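Side-chain contacts in protein P47 (Clostridium botulinum, PDB 6EKT), which may form part of a progenitor complex that protects botulinum neurotoxin A2 on its way through the host gut, and has the architecture of tubular lipid-binding proteins: residues Phe129-Glu134 and Lys171-Ile176; Leu109-Asp114 and Asn164-Asn169; Gly76-Phe81 and Asp138-Val143. One frame throughout, in Å; residues are numbered along the deposited sequence.

Contact 1: residues Phe129-Glu134 and Lys171-Ile176; sequences FNFGSE and KQISYI
Phe129 and Phe131 meet Ile173 in a buried apolar contact between strand 124-141, at and just past Phe129, and the loop leading from helix 152-168 to strand 178-181, within the N-terminal TULIP-like domain of P47. The isoleucine fits against both rings by using different branches. Its CG2 methyl lies 3.7 Å from Phe129 CD2, whereas CG1 approaches Phe131 CZ at 3.8 Å. The first torsion explains this division: with chi1 at -54°, CG1 sits beside the backbone N of Ile173 and CG2 beside the carbonyl carbon, and the two branches diverge toward the two aromatic groups. Phe131 crosses the isoleucine at about a right angle. Trp71 touches all three side chains, and the ring of Phe177 meets Phe129 edge-to-face. Phe131 lies within an Asx turn, in which Gly132 N donates to Asn130 OD1 from above the carbonyl plane, where strand 124-141 is interrupted. The backbones themselves do not pair directly; two waters fill in. One donates to both Phe129 O and Ile173 O, while the other accepts from Phe129 N at 2.8 Å and donates to Tyr175 O at 2.7 Å.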
ATOM      1  N   PHE A 129     -18.103  -8.924  -8.265  1.00 30.41           N
ATOM      2  CA  PHE A 129     -19.095  -9.783  -7.601  1.00 30.36           C
ATOM      3  C   PHE A 129     -18.989 -11.233  -8.062  1.00 30.56           C
ATOM      4  O   PHE A 129     -18.826 -11.508  -9.258  1.00 30.63           O
ATOM      5  CB  PHE A 129     -20.514  -9.311  -7.912  1.00 30.72           C
ATOM      6  CG  PHE A 129     -20.961  -8.109  -7.127  1.00 30.26           C
ATOM      7  CD1 PHE A 129     -21.005  -8.133  -5.731  1.00 29.57           C
ATOM      8  CD2 PHE A 129     -21.379  -6.963  -7.786  1.00 31.54           C
ATOM      9  CE1 PHE A 129     -21.437  -7.024  -5.010  1.00 29.37           C
ATOM     10  CE2 PHE A 129     -21.826  -5.856  -7.072  1.00 31.60           C
ATOM     11  CZ  PHE A 129     -21.864  -5.896  -5.683  1.00 29.94           C
ATOM     12  N   ASN A 130     -19.102 -12.152  -7.111  1.00 30.26           N
ATOM     13  CA  ASN A 130     -19.227 -13.567  -7.411  1.00 31.83           C
ATOM     14  C   ASN A 130     -20.528 -14.085  -6.796  1.00 32.22           C
ATOM     15  O   ASN A 130     -20.650 -14.190  -5.572  1.00 30.51           O
ATOM     16  CB  ASN A 130     -18.024 -14.346  -6.874  1.00 32.20           C
ATOM     17  CG  ASN A 130     -18.014 -15.790  -7.320  1.00 32.78           C
ATOM     18  OD1 ASN A 130     -18.921 -16.260  -8.017  1.00 34.96           O
ATOM     19  ND2 ASN A 130     -16.999 -16.516  -6.893  1.00 33.84           N
ATOM     20  N   PHE A 131     -21.485 -14.386  -7.668  1.00 34.15           N
ATOM     21  CA  PHE A 131     -22.819 -14.815  -7.265  1.00 34.85           C
ATOM     22  C   PHE A 131     -22.833 -16.293  -6.859  1.00 35.02           C
ATOM     23  O   PHE A 131     -23.807 -16.759  -6.250  1.00 34.47           O
ATOM     24  CB  PHE A 131     -23.822 -14.585  -8.407  1.00 36.77           C
ATOM     25  CG  PHE A 131     -24.261 -13.147  -8.600  1.00 38.24           C
ATOM     26  CD1 PHE A 131     -23.586 -12.069  -8.014  1.00 38.85           C
ATOM     27  CD2 PHE A 131     -25.341 -12.866  -9.439  1.00 39.82           C
ATOM     28  CE1 PHE A 131     -23.987 -10.754  -8.248  1.00 39.82           C
ATOM     29  CE2 PHE A 131     -25.750 -11.554  -9.675  1.00 40.24           C
ATOM     30  CZ  PHE A 131     -25.074 -10.496  -9.076  1.00 40.93           C
ATOM     31  N   GLY A 132     -21.780 -17.028  -7.228  1.00 35.11           N
ATOM     32  CA  GLY A 132     -21.640 -18.449  -6.886  1.00 36.08           C
ATOM     33  C   GLY A 132     -22.704 -19.308  -7.531  1.00 38.86           C
ATOM     34  O   GLY A 132     -23.022 -19.135  -8.719  1.00 38.89           O
ATOM     35  N   SER A 133     -23.260 -20.229  -6.748  1.00 39.01           N
ATOM     36  CA  SER A 133     -24.289 -21.145  -7.239  1.00 41.39           C
ATOM     37  C   SER A 133     -25.217 -21.504  -6.084  1.00 42.68           C
ATOM     38  O   SER A 133     -24.996 -21.067  -4.957  1.00 42.54           O
ATOM     39  CB  SER A 133     -23.656 -22.399  -7.863  1.00 41.96           C
ATOM     40  OG  SER A 133     -23.072 -23.233  -6.876  1.00 42.42           O
ATOM     41  N   GLU A 134     -26.259 -22.292  -6.355  1.00 44.83           N
ATOM     42  CA  GLU A 134     -27.183 -22.716  -5.298  1.00 45.96           C
ATOM     43  C   GLU A 134     -26.509 -23.583  -4.235  1.00 44.58           C
ATOM     44  O   GLU A 134     -26.995 -23.666  -3.114  1.00 44.85           O
ATOM     45  CB  GLU A 134     -28.404 -23.421  -5.890  1.00 50.31           C
ATOM     46  CG  GLU A 134     -29.399 -22.451  -6.523  1.00 55.12           C
ATOM     47  CD  GLU A 134     -29.806 -22.851  -7.936  1.00 59.95           C
ATOM     48  OE1 GLU A 134     -30.334 -23.979  -8.099  1.00 63.33           O
ATOM     49  OE2 GLU A 134     -29.615 -22.037  -8.882  1.00 61.17           O
ATOM     50  N   LYS A 171     -24.612 -13.036 -15.512  1.00 48.94           N
ATOM     51  CA  LYS A 171     -23.905 -12.410 -16.646  1.00 51.48           C
ATOM     52  C   LYS A 171     -24.186 -10.920 -16.842  1.00 50.76           C
ATOM     53  O   LYS A 171     -23.404 -10.217 -17.470  1.00 51.31           O
ATOM     54  CB  LYS A 171     -24.167 -13.175 -17.954  1.00 55.64           C
ATOM     55  CG  LYS A 171     -23.670 -14.619 -17.948  1.00 57.72           C
ATOM     56  CD  LYS A 171     -22.155 -14.727 -18.137  1.00 60.20           C
ATOM     57  CE  LYS A 171     -21.654 -16.144 -17.872  1.00 60.62           C
ATOM     58  NZ  LYS A 171     -22.232 -17.163 -18.799  1.00 61.04           N
ATOM     59  N   GLN A 172     -25.286 -10.437 -16.277  1.00 49.68           N
ATOM     60  CA  GLN A 172     -25.682  -9.032 -16.407  1.00 49.49           C
ATOM     61  C   GLN A 172     -24.869  -8.053 -15.574  1.00 47.49           C
ATOM     62  O   GLN A 172     -24.816  -6.867 -15.895  1.00 46.83           O
ATOM     63  CB  GLN A 172     -27.137  -8.862 -16.016  1.00 50.51           C
ATOM     64  CG  GLN A 172     -28.133  -9.226 -17.094  1.00 52.66           C
ATOM     65  CD  GLN A 172     -29.372  -8.388 -16.964  1.00 52.65           C
ATOM     66  OE1 GLN A 172     -29.341  -7.182 -17.205  1.00 54.03           O
ATOM     67  NE2 GLN A 172     -30.463  -9.010 -16.563  1.00 52.37           N
ATOM     68  N   ILE A 173     -24.295  -8.548 -14.483  1.00 45.28           N
ATOM     69  CA  ILE A 173     -23.504  -7.742 -13.578  1.00 43.80           C
ATOM     70  C   ILE A 173     -22.035  -8.060 -13.855  1.00 43.53           C
ATOM     71  O   ILE A 173     -21.584  -9.187 -13.609  1.00 42.12           O
ATOM     72  CB  ILE A 173     -23.870  -8.024 -12.090  1.00 42.96           C
ATOM     73  CG1 ILE A 173     -25.379  -7.852 -11.829  1.00 43.04           C
ATOM     74  CG2 ILE A 173     -22.987  -7.210 -11.134  1.00 41.86           C
ATOM     75  CD1 ILE A 173     -25.950  -6.453 -12.013  1.00 43.70           C
ATOM     76  N   SER A 174     -21.323  -7.070 -14.407  1.00 44.04           N
ATOM     77  CA  SER A 174     -19.874  -7.133 -14.642  1.00 43.37           C
ATOM     78  C   SER A 174     -19.188  -5.887 -14.100  1.00 42.58           C
ATOM     79  O   SER A 174     -18.208  -5.421 -14.702  1.00 43.54           O
ATOM     80  CB  SER A 174     -19.545  -7.201 -16.147  1.00 46.61           C
ATOM     81  OG  SER A 174     -20.358  -8.108 -16.854  1.00 49.81           O
ATOM     82  N   TYR A 175     -19.675  -5.329 -12.988  1.00 39.70           N
ATOM     83  CA  TYR A 175     -19.011  -4.167 -12.415  1.00 38.74           C
ATOM     84  C   TYR A 175     -17.593  -4.537 -11.935  1.00 36.72           C
ATOM     85  O   TYR A 175     -17.411  -5.541 -11.235  1.00 34.74           O
ATOM     86  CB  TYR A 175     -19.832  -3.497 -11.302  1.00 38.68           C
ATOM     87  CG  TYR A 175     -19.124  -2.294 -10.739  1.00 39.83           C
ATOM     88  CD1 TYR A 175     -19.186  -1.058 -11.392  1.00 41.11           C
ATOM     89  CD2 TYR A 175     -18.335  -2.400  -9.579  1.00 38.45           C
ATOM     90  CE1 TYR A 175     -18.509   0.047 -10.892  1.00 42.56           C
ATOM     91  CE2 TYR A 175     -17.657  -1.303  -9.071  1.00 38.83           C
ATOM     92  CZ  TYR A 175     -17.745  -0.085  -9.725  1.00 41.21           C
ATOM     93  OH  TYR A 175     -17.059   0.999  -9.222  1.00 42.07           O
ATOM     94  N   ILE A 176     -16.605  -3.738 -12.358  1.00 36.14           N
ATOM     95  CA  ILE A 176     -15.196  -3.956 -11.991  1.00 35.01           C
ATOM     96  C   ILE A 176     -14.908  -3.085 -10.780  1.00 34.02           C
ATOM     97  O   ILE A 176     -14.836  -1.857 -10.901  1.00 34.91           O
ATOM     98  CB  ILE A 176     -14.206  -3.580 -13.139  1.00 36.53           C
ATOM     99  CG1 ILE A 176     -14.545  -4.271 -14.479  1.00 38.28           C
ATOM    100  CG2 ILE A 176     -12.754  -3.792 -12.715  1.00 35.29           C
ATOM    101  CD1 ILE A 176     -14.704  -5.785 -14.424  1.00 38.81           C
TER
HETATM  102  O   HOH W   1     -19.657  -9.845 -11.459  1.00 38.49           O
HETATM  103  O   HOH W   2     -19.201  -7.367 -10.328  1.00 39.32           O

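Contact 2: residues Leu109-Asp114 and Asn164-Asn169; sequences LEIKLD and NAFIQN
Phe166 reaches out from the last turn of helix 152-168 and packs the CE2 and CZ atoms of its ring against Leu109 and Ile111 of strand 108-118. Leucine and phenylalanine come from opposite directions, and Leu109 CD1 lies obliquely against the CZ/CE2 side of the Phe166 ring, 3.4 Å from Phe166 CZ and 3.5 Å from Phe166 CE2, a close fit for a methyl against a ring. The leucine carries CG anti to its carbonyl carbon, and the nearly extended chi2 of 171° then sends CD1 onward to the ring. Ile111 arrives differently, crossing the phenylalanine at about a right angle and touching with its outermost methyl alone, CD1 lying 4.1 Å from Phe166 CE2. Here too chi2 is extended, at -178°, which holds CD1 anti to CA and directs it toward the ring.

Leu109 and Ile111 are two residues apart, and alternation along the strand puts both on the face that the helix covers. Helix 152-168 packed on this antiparallel sheet is consistent with the TULIP-like fold, in which a sheet wraps round a long helix. On the other face Glu110 forms salt bridges with Lys140 and Arg83. Phe53 adds an edge-to-face partner to the Phe166 ring, and Met66 also packs on it.

The helix finishes just beyond the phenylalanine. Asn169, the first residue to leave helical angles, folds its side chain back on the final turn, with ND2 donating to Ala165 O at 2.8 Å. The bond is nearly straight (167°), and the acceptor lies in the plane of the Asn169 amide.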
ATOM      1  N   LEU A 109     -28.429  -7.703   0.959  1.00 28.68           N
ATOM      2  CA  LEU A 109     -27.711  -8.908   0.650  1.00 28.30           C
ATOM      3  C   LEU A 109     -26.246  -8.772   1.052  1.00 28.49           C
ATOM      4  O   LEU A 109     -25.746  -7.660   1.308  1.00 29.03           O
ATOM      5  CB  LEU A 109     -27.804  -9.220  -0.851  1.00 28.63           C
ATOM      6  CG  LEU A 109     -29.191  -9.166  -1.504  1.00 29.80           C
ATOM      7  CD1 LEU A 109     -29.113  -9.290  -3.020  1.00 29.55           C
ATOM      8  CD2 LEU A 109     -30.082 -10.248  -0.928  1.00 29.39           C
ATOM      9  N   GLU A 110     -25.573  -9.913   1.113  1.00 27.79           N
ATOM     10  CA  GLU A 110     -24.124  -9.946   1.114  1.00 28.09           C
ATOM     11  C   GLU A 110     -23.668 -10.772  -0.068  1.00 28.38           C
ATOM     12  O   GLU A 110     -24.132 -11.895  -0.261  1.00 27.65           O
ATOM     13  CB  GLU A 110     -23.570 -10.495   2.432  1.00 28.63           C
ATOM     14  CG  GLU A 110     -23.448  -9.418   3.484  1.00 29.79           C
ATOM     15  CD  GLU A 110     -22.796  -9.885   4.773  1.00 30.37           C
ATOM     16  OE1 GLU A 110     -23.036  -9.228   5.795  1.00 31.37           O
ATOM     17  OE2 GLU A 110     -22.038 -10.888   4.778  1.00 31.03           O
ATOM     18  N   ILE A 111     -22.764 -10.210  -0.875  1.00 27.63           N
ATOM     19  CA  ILE A 111     -22.290 -10.912  -2.062  1.00 28.04           C
ATOM     20  C   ILE A 111     -20.774 -10.963  -2.006  1.00 28.09           C
ATOM     21  O   ILE A 111     -20.127  -9.945  -1.732  1.00 27.62           O
ATOM     22  CB  ILE A 111     -22.796 -10.277  -3.389  1.00 28.94           C
ATOM     23  CG1 ILE A 111     -24.345 -10.170  -3.393  1.00 29.28           C
ATOM     24  CG2 ILE A 111     -22.300 -11.083  -4.593  1.00 29.38           C
ATOM     25  CD1 ILE A 111     -24.977  -9.602  -4.659  1.00 29.54           C
ATOM     26  N   LYS A 112     -20.235 -12.147  -2.266  1.00 28.69           N
ATOM     27  CA  LYS A 112     -18.791 -12.366  -2.293  1.00 30.29           C
ATOM     28  C   LYS A 112     -18.147 -11.612  -3.465  1.00 29.72           C
ATOM     29  O   LYS A 112     -18.759 -11.473  -4.526  1.00 28.66           O
ATOM     30  CB  LYS A 112     -18.506 -13.861  -2.411  1.00 31.90           C
ATOM     31  CG  LYS A 112     -17.056 -14.236  -2.140  1.00 35.39           C
ATOM     32  CD  LYS A 112     -16.812 -15.729  -2.225  1.00 37.52           C
ATOM     33  CE  LYS A 112     -17.329 -16.497  -1.010  1.00 37.36           C
ATOM     34  NZ  LYS A 112     -16.654 -16.077   0.236  1.00 41.33           N
ATOM     35  N   LEU A 113     -16.932 -11.107  -3.241  1.00 29.71           N
ATOM     36  CA  LEU A 113     -16.076 -10.625  -4.329  1.00 29.91           C
ATOM     37  C   LEU A 113     -14.983 -11.654  -4.553  1.00 30.54           C
ATOM     38  O   LEU A 113     -14.522 -12.292  -3.600  1.00 30.16           O
ATOM     39  CB  LEU A 113     -15.476  -9.245  -4.020  1.00 29.78           C
ATOM     40  CG  LEU A 113     -16.386  -8.072  -3.592  1.00 30.61           C
ATOM     41  CD1 LEU A 113     -15.662  -6.736  -3.608  1.00 30.38           C
ATOM     42  CD2 LEU A 113     -17.647  -7.938  -4.433  1.00 30.77           C
ATOM     43  N   ASP A 114     -14.612 -11.863  -5.808  1.00 30.45           N
ATOM     44  CA  ASP A 114     -13.447 -12.663  -6.129  1.00 31.67           C
ATOM     45  C   ASP A 114     -12.667 -12.008  -7.263  1.00 31.62           C
ATOM     46  O   ASP A 114     -13.199 -11.147  -7.966  1.00 30.93           O
ATOM     47  CB  ASP A 114     -13.851 -14.099  -6.498  1.00 32.97           C
ATOM     48  CG  ASP A 114     -13.921 -15.007  -5.284  1.00 34.29           C
ATOM     49  OD1 ASP A 114     -12.910 -15.113  -4.544  1.00 33.63           O
ATOM     50  OD2 ASP A 114     -15.000 -15.602  -5.051  1.00 35.72           O
ATOM     51  N   ASN A 164     -32.845 -17.289  -7.058  1.00 34.25           N
ATOM     52  CA  ASN A 164     -33.039 -17.836  -8.399  1.00 34.93           C
ATOM     53  C   ASN A 164     -32.717 -16.776  -9.429  1.00 34.99           C
ATOM     54  O   ASN A 164     -31.939 -17.030 -10.357  1.00 35.46           O
ATOM     55  CB  ASN A 164     -34.480 -18.294  -8.622  1.00 35.56           C
ATOM     56  CG  ASN A 164     -34.748 -19.703  -8.141  1.00 36.48           C
ATOM     57  OD1 ASN A 164     -35.835 -19.977  -7.654  1.00 34.98           O
ATOM     58  ND2 ASN A 164     -33.783 -20.602  -8.296  1.00 37.44           N
ATOM     59  N   ALA A 165     -33.307 -15.592  -9.244  1.00 34.38           N
ATOM     60  CA  ALA A 165     -33.159 -14.498 -10.188  1.00 35.22           C
ATOM     61  C   ALA A 165     -31.705 -13.973 -10.259  1.00 35.01           C
ATOM     62  O   ALA A 165     -31.172 -13.752 -11.357  1.00 35.11           O
ATOM     63  CB  ALA A 165     -34.151 -13.383  -9.876  1.00 34.97           C
ATOM     64  N   PHE A 166     -31.054 -13.823  -9.108  1.00 34.44           N
ATOM     65  CA  PHE A 166     -29.649 -13.373  -9.103  1.00 35.38           C
ATOM     66  C   PHE A 166     -28.733 -14.335  -9.850  1.00 36.45           C
ATOM     67  O   PHE A 166     -28.036 -13.922 -10.782  1.00 37.73           O
ATOM     68  CB  PHE A 166     -29.141 -13.090  -7.676  1.00 33.87           C
ATOM     69  CG  PHE A 166     -29.440 -11.695  -7.198  1.00 33.89           C
ATOM     70  CD1 PHE A 166     -30.757 -11.245  -7.070  1.00 34.46           C
ATOM     71  CD2 PHE A 166     -28.402 -10.816  -6.877  1.00 33.73           C
ATOM     72  CE1 PHE A 166     -31.039  -9.949  -6.641  1.00 34.89           C
ATOM     73  CE2 PHE A 166     -28.673  -9.516  -6.458  1.00 33.92           C
ATOM     74  CZ  PHE A 166     -29.991  -9.086  -6.331  1.00 35.07           C
ATOM     75  N   ILE A 167     -28.771 -15.615  -9.481  1.00 36.94           N
ATOM     76  CA  ILE A 167     -27.904 -16.618 -10.107  1.00 38.71           C
ATOM     77  C   ILE A 167     -28.177 -16.711 -11.615  1.00 40.81           C
ATOM     78  O   ILE A 167     -27.229 -16.684 -12.413  1.00 40.77           O
ATOM     79  CB  ILE A 167     -27.943 -17.990  -9.394  1.00 38.95           C
ATOM     80  CG1 ILE A 167     -27.252 -17.881  -8.027  1.00 38.19           C
ATOM     81  CG2 ILE A 167     -27.278 -19.081 -10.238  1.00 39.64           C
ATOM     82  CD1 ILE A 167     -27.696 -18.917  -7.016  1.00 38.33           C
ATOM     83  N   GLN A 168     -29.449 -16.751 -12.009  1.00 41.54           N
ATOM     84  CA  GLN A 168     -29.765 -16.848 -13.432  1.00 45.08           C
ATOM     85  C   GLN A 168     -29.334 -15.612 -14.247  1.00 45.22           C
ATOM     86  O   GLN A 168     -29.059 -15.733 -15.436  1.00 48.26           O
ATOM     87  CB  GLN A 168     -31.241 -17.200 -13.664  1.00 47.53           C
ATOM     88  CG  GLN A 168     -31.504 -17.779 -15.048  1.00 52.07           C
ATOM     89  CD  GLN A 168     -32.953 -17.691 -15.423  1.00 55.06           C
ATOM     90  OE1 GLN A 168     -33.453 -16.617 -15.748  1.00 58.60           O
ATOM     91  NE2 GLN A 168     -33.646 -18.821 -15.378  1.00 56.92           N
ATOM     92  N   ASN A 169     -29.241 -14.450 -13.600  1.00 43.58           N
ATOM     93  CA  ASN A 169     -28.896 -13.191 -14.272  1.00 44.80           C
ATOM     94  C   ASN A 169     -27.470 -12.708 -13.976  1.00 44.52           C
ATOM     95  O   ASN A 169     -27.145 -11.531 -14.173  1.00 44.53           O
ATOM     96  CB  ASN A 169     -29.883 -12.103 -13.876  1.00 43.97           C
ATOM     97  CG  ASN A 169     -31.230 -12.271 -14.527  1.00 45.33           C
ATOM     98  OD1 ASN A 169     -31.445 -11.827 -15.654  1.00 46.87           O
ATOM     99  ND2 ASN A 169     -32.155 -12.904 -13.815  1.00 43.93           N
TER

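Contact 3: residues Gly76-Phe81 and Asp138-Val143; sequences GGSSNF and DIKIIV
Lys140 lays its aliphatic end across one face of the Phe81 ring, and this overlap is the compact part of the contact. The CE carbon sits almost over the middle of the ring, 3.9 Å from the Phe81 centroid and 10° off the ring normal, a CH-pi contact. The ammonium group follows it over the same face: NZ is 4.3 Å from the Phe81 centroid, close enough for a cation-pi interaction. A bend at chi3 (-73°) in an otherwise extended lysine chain brings CE and NZ over the ring. The ring is also approached at its edge, where Asp138 O lies near its plane, 3.6 Å from Phe81 CE2.

Toward Ser78 and the partly exposed end of the lysine the fit becomes looser. Ser78 OG stands 3.8 Å from Lys140 NZ, too far for a hydrogen bond, and both residues are partly exposed. Both have a partner in Glu110 of strand 108-118: its OE2 forms a salt bridge with Lys140 NZ and receives a weak hydrogen bond from Ser78 OG. The charge of the lysine is therefore probably balanced mainly by the carboxylate, with the ring as a second, weaker partner.

Phe81 closes the type II' beta turn that begins at Ser78. Its backbone N donates to Ser78 O at 3.0 Å, and the turn leads the chain into strand 81-88. Phe81 and Lys140 stand on strands that flank 108-118, one on each side, so their side chains meet over the strand between: a cation-pi pair spanning the middle one of three adjacent strands in the antiparallel sheet of the TULIP-like domain.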
ATOM      1  N   GLY A  76     -20.734  -3.552   7.534  1.00 41.53           N
ATOM      2  CA  GLY A  76     -21.159  -4.753   8.240  1.00 43.70           C
ATOM      3  C   GLY A  76     -20.749  -6.002   7.499  1.00 45.21           C
ATOM      4  O   GLY A  76     -20.803  -7.105   8.048  1.00 44.43           O
ATOM      5  N   GLY A  77     -20.344  -5.813   6.244  1.00 48.12           N
ATOM      6  CA  GLY A  77     -19.767  -6.870   5.429  1.00 49.47           C
ATOM      7  C   GLY A  77     -18.631  -7.567   6.152  1.00 51.21           C
ATOM      8  O   GLY A  77     -17.704  -6.929   6.667  1.00 52.87           O
ATOM      9  N   SER A  78     -18.731  -8.860   6.159  1.00 52.06           N
ATOM     10  CA  SER A  78     -17.791  -9.683   6.792  1.00 52.49           C
ATOM     11  C   SER A  78     -16.779 -10.093   5.782  1.00 52.05           C
ATOM     12  O   SER A  78     -17.139 -10.438   4.672  1.00 51.61           O
ATOM     13  CB  SER A  78     -18.506 -10.939   7.246  1.00 51.83           C
ATOM     14  OG  SER A  78     -19.333 -11.478   6.228  1.00 53.70           O
ATOM     15  N   SER A  79     -15.522 -10.043   6.170  1.00 47.57           N
ATOM     16  CA  SER A  79     -14.438 -10.536   5.346  1.00 47.25           C
ATOM     17  C   SER A  79     -14.460 -10.202   3.861  1.00 45.74           C
ATOM     18  O   SER A  79     -14.342  -9.051   3.522  1.00 43.73           O
ATOM     19  CB  SER A  79     -14.265 -12.049   5.563  1.00 47.90           C
ATOM     20  OG  SER A  79     -15.255 -12.808   4.956  1.00 48.80           O
ATOM     21  N   ASN A  80     -14.650 -11.226   3.035  1.00 41.56           N
ATOM     22  CA  ASN A  80     -14.653 -11.109   1.613  1.00 41.29           C
ATOM     23  C   ASN A  80     -16.016 -10.950   0.963  1.00 37.30           C
ATOM     24  O   ASN A  80     -16.172 -11.260  -0.144  1.00 37.09           O
ATOM     25  CB  ASN A  80     -13.881 -12.238   0.969  1.00 44.32           C
ATOM     26  CG  ASN A  80     -14.298 -13.579   1.475  1.00 46.25           C
ATOM     27  OD1 ASN A  80     -15.445 -13.864   1.533  1.00 46.30           O
ATOM     28  ND2 ASN A  80     -13.349 -14.412   1.818  1.00 49.23           N
ATOM     29  N   PHE A  81     -16.988 -10.523   1.723  1.00 34.38           N
ATOM     30  CA  PHE A  81     -18.315 -10.151   1.211  1.00 32.79           C
ATOM     31  C   PHE A  81     -18.467  -8.642   1.260  1.00 32.32           C
ATOM     32  O   PHE A  81     -17.957  -7.985   2.177  1.00 33.42           O
ATOM     33  CB  PHE A  81     -19.436 -10.739   2.095  1.00 31.83           C
ATOM     34  CG  PHE A  81     -19.634 -12.217   1.953  1.00 31.68           C
ATOM     35  CD1 PHE A  81     -18.921 -13.113   2.767  1.00 31.46           C
ATOM     36  CD2 PHE A  81     -20.567 -12.723   1.039  1.00 31.43           C
ATOM     37  CE1 PHE A  81     -19.127 -14.483   2.651  1.00 31.97           C
ATOM     38  CE2 PHE A  81     -20.764 -14.091   0.911  1.00 31.73           C
ATOM     39  CZ  PHE A  81     -20.040 -14.972   1.720  1.00 31.70           C
ATOM     40  N   ASP A 138     -22.477 -17.645  -1.750  1.00 31.45           N
ATOM     41  CA  ASP A 138     -21.822 -16.444  -2.276  1.00 32.23           C
ATOM     42  C   ASP A 138     -22.778 -15.282  -2.311  1.00 31.73           C
ATOM     43  O   ASP A 138     -22.335 -14.138  -2.323  1.00 32.02           O
ATOM     44  CB  ASP A 138     -21.211 -16.697  -3.643  1.00 33.28           C
ATOM     45  CG  ASP A 138     -19.928 -17.514  -3.563  1.00 35.23           C
ATOM     46  OD1 ASP A 138     -19.469 -17.828  -2.446  1.00 34.23           O
ATOM     47  OD2 ASP A 138     -19.380 -17.844  -4.633  1.00 35.69           O
ATOM     48  N   ILE A 139     -24.079 -15.593  -2.323  1.00 30.12           N
ATOM     49  CA  ILE A 139     -25.141 -14.631  -2.051  1.00 30.62           C
ATOM     50  C   ILE A 139     -25.842 -15.060  -0.771  1.00 29.64           C
ATOM     51  O   ILE A 139     -26.295 -16.202  -0.673  1.00 30.01           O
ATOM     52  CB  ILE A 139     -26.199 -14.555  -3.175  1.00 31.82           C
ATOM     53  CG1 ILE A 139     -25.547 -14.235  -4.523  1.00 33.37           C
ATOM     54  CG2 ILE A 139     -27.278 -13.515  -2.834  1.00 32.10           C
ATOM     55  CD1 ILE A 139     -26.427 -14.573  -5.716  1.00 35.12           C
ATOM     56  N   LYS A 140     -25.928 -14.124   0.173  1.00 29.22           N
ATOM     57  CA  LYS A 140     -26.659 -14.296   1.423  1.00 29.39           C
ATOM     58  C   LYS A 140     -27.717 -13.228   1.503  1.00 29.39           C
ATOM     59  O   LYS A 140     -27.473 -12.078   1.125  1.00 28.79           O
ATOM     60  CB  LYS A 140     -25.751 -14.181   2.649  1.00 29.19           C
ATOM     61  CG  LYS A 140     -24.600 -15.181   2.695  1.00 30.05           C
ATOM     62  CD  LYS A 140     -23.834 -15.086   4.011  1.00 31.30           C
ATOM     63  CE  LYS A 140     -22.993 -13.825   4.070  1.00 31.66           C
ATOM     64  NZ  LYS A 140     -22.328 -13.603   5.392  1.00 32.90           N
ATOM     65  N   ILE A 141     -28.899 -13.614   1.982  1.00 28.44           N
ATOM     66  CA  ILE A 141     -29.943 -12.656   2.300  1.00 29.19           C
ATOM     67  C   ILE A 141     -29.803 -12.250   3.763  1.00 29.45           C
ATOM     68  O   ILE A 141     -29.945 -13.078   4.673  1.00 31.24           O
ATOM     69  CB  ILE A 141     -31.357 -13.209   1.976  1.00 30.00           C
ATOM     70  CG1 ILE A 141     -31.436 -13.537   0.474  1.00 30.30           C
ATOM     71  CG2 ILE A 141     -32.438 -12.216   2.409  1.00 29.93           C
ATOM     72  CD1 ILE A 141     -32.658 -14.330   0.048  1.00 31.44           C
ATOM     73  N   ILE A 142     -29.509 -10.974   3.975  1.00 29.82           N
ATOM     74  CA  ILE A 142     -29.400 -10.402   5.313  1.00 29.98           C
ATOM     75  C   ILE A 142     -30.788 -10.004   5.810  1.00 30.65           C
ATOM     76  O   ILE A 142     -31.205 -10.478   6.863  1.00 30.90           O
ATOM     77  CB  ILE A 142     -28.369  -9.236   5.361  1.00 30.49           C
ATOM     78  CG1 ILE A 142     -27.018  -9.679   4.779  1.00 30.09           C
ATOM     79  CG2 ILE A 142     -28.192  -8.689   6.779  1.00 31.38           C
ATOM     80  CD1 ILE A 142     -26.401 -10.937   5.396  1.00 29.63           C
ATOM     81  N   VAL A 143     -31.492  -9.160   5.046  1.00 30.73           N
ATOM     82  CA  VAL A 143     -32.862  -8.711   5.344  1.00 32.26           C
ATOM     83  C   VAL A 143     -33.663  -8.751   4.045  1.00 32.78           C
ATOM     84  O   VAL A 143     -33.250  -8.188   3.029  1.00 32.54           O
ATOM     85  CB  VAL A 143     -32.914  -7.265   5.924  1.00 33.22           C
ATOM     86  CG1 VAL A 143     -34.327  -6.906   6.376  1.00 34.73           C
ATOM     87  CG2 VAL A 143     -31.948  -7.086   7.091  1.00 33.78           C
TER

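The three contacts share one antiparallel sheet of the N-terminal TULIP-like domain, in which strand 108-118 lies between 81-88 and 124-141. Centres of contacts 1 and 2 are about 6 Å apart, those of 2 and 3 about 10 Å, and those of 1 and 3 about 14 Å. In chain order come 76-81, 109-114, 129-134, 138-143, 164-169 and 171-176, so the contacts interlock along the sequence. Contacts 1 and 3 both use strand 124-141, and Asn130 N probably hydrogen-bonds to Lys112 O between contacts 1 and 2. One sheet is thus packed on one face by helix 152-168 and its following loop and carries the charged network of contact 3 on the other, consistent with the TULIP-like architecture.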